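Local coordinates for protein probable succinyl-CoA:3-ketoacid coenzyme A transferase subunit B (PDB 3CDK) that probably catalyses, as one subunit of the enzyme, the transfer of coenzyme A from succinyl-CoA to a 3-oxo acid, releasing succinate, at residues M108-Q113 with I142-E147. Residues are numbered along the deposited sequence; the frame is centred on the assembly and turned at random.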
ATOM      1  N   MET B 108     -10.411 -17.327  24.188  1.00 42.40           N
ATOM      2  CA  MET B 108     -11.183 -17.366  25.424  1.00 44.67           C
ATOM      3  C   MET B 108     -12.444 -18.257  25.318  1.00 44.42           C
ATOM      4  O   MET B 108     -12.896 -18.818  26.327  1.00 44.74           O
ATOM      5  CB  MET B 108     -11.548 -15.951  25.878  1.00 45.35           C
ATOM      6  CG  MET B 108     -10.498 -15.276  26.746  1.00 47.05           C
ATOM      7  SD  MET B 108     -10.467 -13.480  26.449  1.00 52.82           S
ATOM      8  CE  MET B 108      -9.078 -13.060  27.538  1.00 52.44           C
ATOM      9  N   GLU B 109     -12.984 -18.381  24.098  1.00 43.09           N
ATOM     10  CA  GLU B 109     -14.172 -19.199  23.798  1.00 42.41           C
ATOM     11  C   GLU B 109     -14.181 -19.521  22.322  1.00 41.03           C
ATOM     12  O   GLU B 109     -13.711 -18.719  21.513  1.00 39.45           O
ATOM     13  CB  GLU B 109     -15.472 -18.449  24.093  1.00 42.62           C
ATOM     14  CG  GLU B 109     -15.964 -18.470  25.513  1.00 44.16           C
ATOM     15  CD  GLU B 109     -17.252 -17.667  25.692  1.00 47.33           C
ATOM     16  OE1 GLU B 109     -17.692 -16.992  24.731  1.00 49.14           O
ATOM     17  OE2 GLU B 109     -17.837 -17.699  26.797  1.00 49.34           O
ATOM     18  N   VAL B 110     -14.732 -20.683  21.978  1.00 40.82           N
ATOM     19  CA  VAL B 110     -15.029 -21.053  20.610  1.00 41.03           C
ATOM     20  C   VAL B 110     -16.464 -21.603  20.589  1.00 43.34           C
ATOM     21  O   VAL B 110     -16.974 -22.063  21.619  1.00 45.14           O
ATOM     22  CB  VAL B 110     -13.990 -22.045  20.039  1.00 40.23           C
ATOM     23  CG1 VAL B 110     -14.372 -22.506  18.664  1.00 39.50           C
ATOM     24  CG2 VAL B 110     -12.646 -21.421  19.941  1.00 38.22           C
ATOM     25  N   SER B 111     -17.132 -21.530  19.439  1.00 44.68           N
ATOM     26  CA  SER B 111     -18.540 -21.948  19.330  1.00 46.41           C
ATOM     27  C   SER B 111     -18.706 -23.004  18.268  1.00 47.22           C
ATOM     28  O   SER B 111     -17.803 -23.192  17.435  1.00 46.35           O
ATOM     29  CB  SER B 111     -19.472 -20.759  19.023  1.00 46.99           C
ATOM     30  OG  SER B 111     -19.431 -20.388  17.644  1.00 47.27           O
ATOM     31  N   GLU B 112     -19.863 -23.678  18.325  1.00 49.11           N
ATOM     32  CA  GLU B 112     -20.335 -24.692  17.354  1.00 50.86           C
ATOM     33  C   GLU B 112     -19.988 -24.393  15.907  1.00 50.26           C
ATOM     34  O   GLU B 112     -19.543 -25.280  15.170  1.00 49.79           O
ATOM     35  CB  GLU B 112     -21.865 -24.811  17.429  1.00 52.06           C
ATOM     36  CG  GLU B 112     -22.363 -25.693  18.539  1.00 55.63           C
ATOM     37  CD  GLU B 112     -23.859 -25.653  18.727  1.00 57.60           C
ATOM     38  OE1 GLU B 112     -24.536 -24.802  18.140  1.00 59.47           O
ATOM     39  OE2 GLU B 112     -24.371 -26.483  19.481  1.00 59.43           O
ATOM     40  N   GLN B 113     -20.201 -23.133  15.519  1.00 49.44           N
ATOM     41  CA  GLN B 113     -20.062 -22.696  14.142  1.00 49.16           C
ATOM     42  C   GLN B 113     -18.638 -22.267  13.801  1.00 47.13           C
ATOM     43  O   GLN B 113     -18.352 -21.875  12.669  1.00 47.46           O
ATOM     44  CB  GLN B 113     -21.084 -21.596  13.842  1.00 49.64           C
ATOM     45  CG  GLN B 113     -22.533 -22.096  13.895  1.00 52.31           C
ATOM     46  CD  GLN B 113     -23.584 -20.970  13.827  1.00 55.03           C
ATOM     47  OE1 GLN B 113     -23.304 -19.866  13.357  1.00 56.28           O
ATOM     48  NE2 GLN B 113     -24.800 -21.257  14.303  1.00 55.49           N
ATOM     49  N   ILE B 142      -7.032 -21.500   9.859  1.00 32.47           N
ATOM     50  CA  ILE B 142      -7.181 -20.913  11.196  1.00 31.88           C
ATOM     51  C   ILE B 142      -7.214 -22.005  12.243  1.00 34.00           C
ATOM     52  O   ILE B 142      -8.089 -22.909  12.225  1.00 35.34           O
ATOM     53  CB  ILE B 142      -8.473 -20.051  11.337  1.00 31.27           C
ATOM     54  CG1 ILE B 142      -8.521 -18.949  10.267  1.00 27.34           C
ATOM     55  CG2 ILE B 142      -8.568 -19.439  12.771  1.00 30.53           C
ATOM     56  CD1 ILE B 142      -7.264 -18.085  10.291  1.00 24.99           C
ATOM     57  N   VAL B 143      -6.252 -21.938  13.153  1.00 34.24           N
ATOM     58  CA  VAL B 143      -6.141 -22.943  14.188  1.00 34.71           C
ATOM     59  C   VAL B 143      -6.041 -22.230  15.516  1.00 34.53           C
ATOM     60  O   VAL B 143      -5.246 -21.260  15.683  1.00 33.48           O
ATOM     61  CB  VAL B 143      -4.914 -23.849  13.963  1.00 35.40           C
ATOM     62  CG1 VAL B 143      -4.537 -24.583  15.230  1.00 35.23           C
ATOM     63  CG2 VAL B 143      -5.197 -24.841  12.849  1.00 36.51           C
ATOM     64  N   VAL B 144      -6.855 -22.722  16.447  1.00 34.70           N
ATOM     65  CA  VAL B 144      -6.936 -22.199  17.809  1.00 35.20           C
ATOM     66  C   VAL B 144      -6.503 -23.266  18.818  1.00 36.93           C
ATOM     67  O   VAL B 144      -6.936 -24.444  18.729  1.00 37.76           O
ATOM     68  CB  VAL B 144      -8.362 -21.745  18.108  1.00 33.99           C
ATOM     69  CG1 VAL B 144      -8.538 -21.439  19.547  1.00 35.49           C
ATOM     70  CG2 VAL B 144      -8.669 -20.515  17.322  1.00 34.02           C
ATOM     71  N   ILE B 145      -5.637 -22.877  19.751  1.00 37.57           N
ATOM     72  CA  ILE B 145      -5.322 -23.774  20.850  1.00 40.11           C
ATOM     73  C   ILE B 145      -5.793 -23.148  22.108  1.00 41.12           C
ATOM     74  O   ILE B 145      -5.426 -22.011  22.384  1.00 41.55           O
ATOM     75  CB  ILE B 145      -3.834 -24.043  21.019  1.00 40.71           C
ATOM     76  CG1 ILE B 145      -3.034 -22.736  20.853  1.00 40.66           C
ATOM     77  CG2 ILE B 145      -3.404 -25.158  20.065  1.00 39.77           C
ATOM     78  CD1 ILE B 145      -1.514 -22.940  20.866  1.00 39.93           C
ATOM     79  N   MET B 146      -6.583 -23.898  22.873  1.00 42.40           N
ATOM     80  CA  MET B 146      -7.262 -23.369  24.036  1.00 43.93           C
ATOM     81  C   MET B 146      -7.539 -24.464  25.074  1.00 46.53           C
ATOM     82  O   MET B 146      -7.891 -25.589  24.707  1.00 47.43           O
ATOM     83  CB  MET B 146      -8.571 -22.735  23.579  1.00 43.15           C
ATOM     84  CG  MET B 146      -9.333 -21.959  24.644  1.00 42.46           C
ATOM     85  SD  MET B 146     -10.828 -21.250  23.904  1.00 43.09           S
ATOM     86  CE  MET B 146     -11.846 -22.713  23.605  1.00 39.74           C
ATOM     87  N   GLU B 147      -7.363 -24.135  26.361  1.00 48.59           N
ATOM     88  CA  GLU B 147      -7.769 -25.019  27.439  1.00 50.92           C
ATOM     89  C   GLU B 147      -9.276 -25.217  27.290  1.00 51.11           C
ATOM     90  O   GLU B 147     -10.011 -24.281  26.971  1.00 50.04           O
ATOM     91  CB  GLU B 147      -7.394 -24.468  28.824  1.00 51.90           C
ATOM     92  CG  GLU B 147      -6.483 -25.423  29.600  1.00 56.57           C
ATOM     93  CD  GLU B 147      -6.932 -25.720  31.039  1.00 63.16           C
ATOM     94  OE1 GLU B 147      -6.515 -24.955  31.945  1.00 63.34           O
ATOM     95  OE2 GLU B 147      -7.660 -26.736  31.275  1.00 65.27           O
TER
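A strand of the small three-stranded sheet packs against a strand of the main mixed sheet of the coenzyme A transferase fold where Val-110 of strand 109-111 meets Val-144 and Met-146 of segment 142-147, which lies on strand 141-145. No hydrogen bond links the segments, and the facing Val-110 and Val-144 CA atoms stand 8.6 Å apart, a spacing of layers rather than of strands within one sheet. Val-110 points toward the other segment; its CG2, the branch beside the backbone N, lies 4.1 Å from Val-144 CG1 and 4.0 Å from Met-146 CE. Met-146 extends with CG anti to the backbone N (chi1 -172°), then bends at its end (chi3 70°), which carries the methyl to 3.9 Å from Val-110 N. Its SD sits over the flat face of the Met-108 to Glu-109 peptide, 3.7 Å from Met-108 C and 3.6 Å from Glu-109 N. That peptide belongs to a classic beta bulge, Met-108 and Glu-109 both facing Ala-117 of the adjacent antiparallel strand. Shortening Met-146 to an alanine is likely to open a gap beneath the bulge and deprive Val-110 CG2 of one of its two apolar neighbours across this contact. Glu-109 points away, its OE2 hydrogen-bonded to Ser-162 OG.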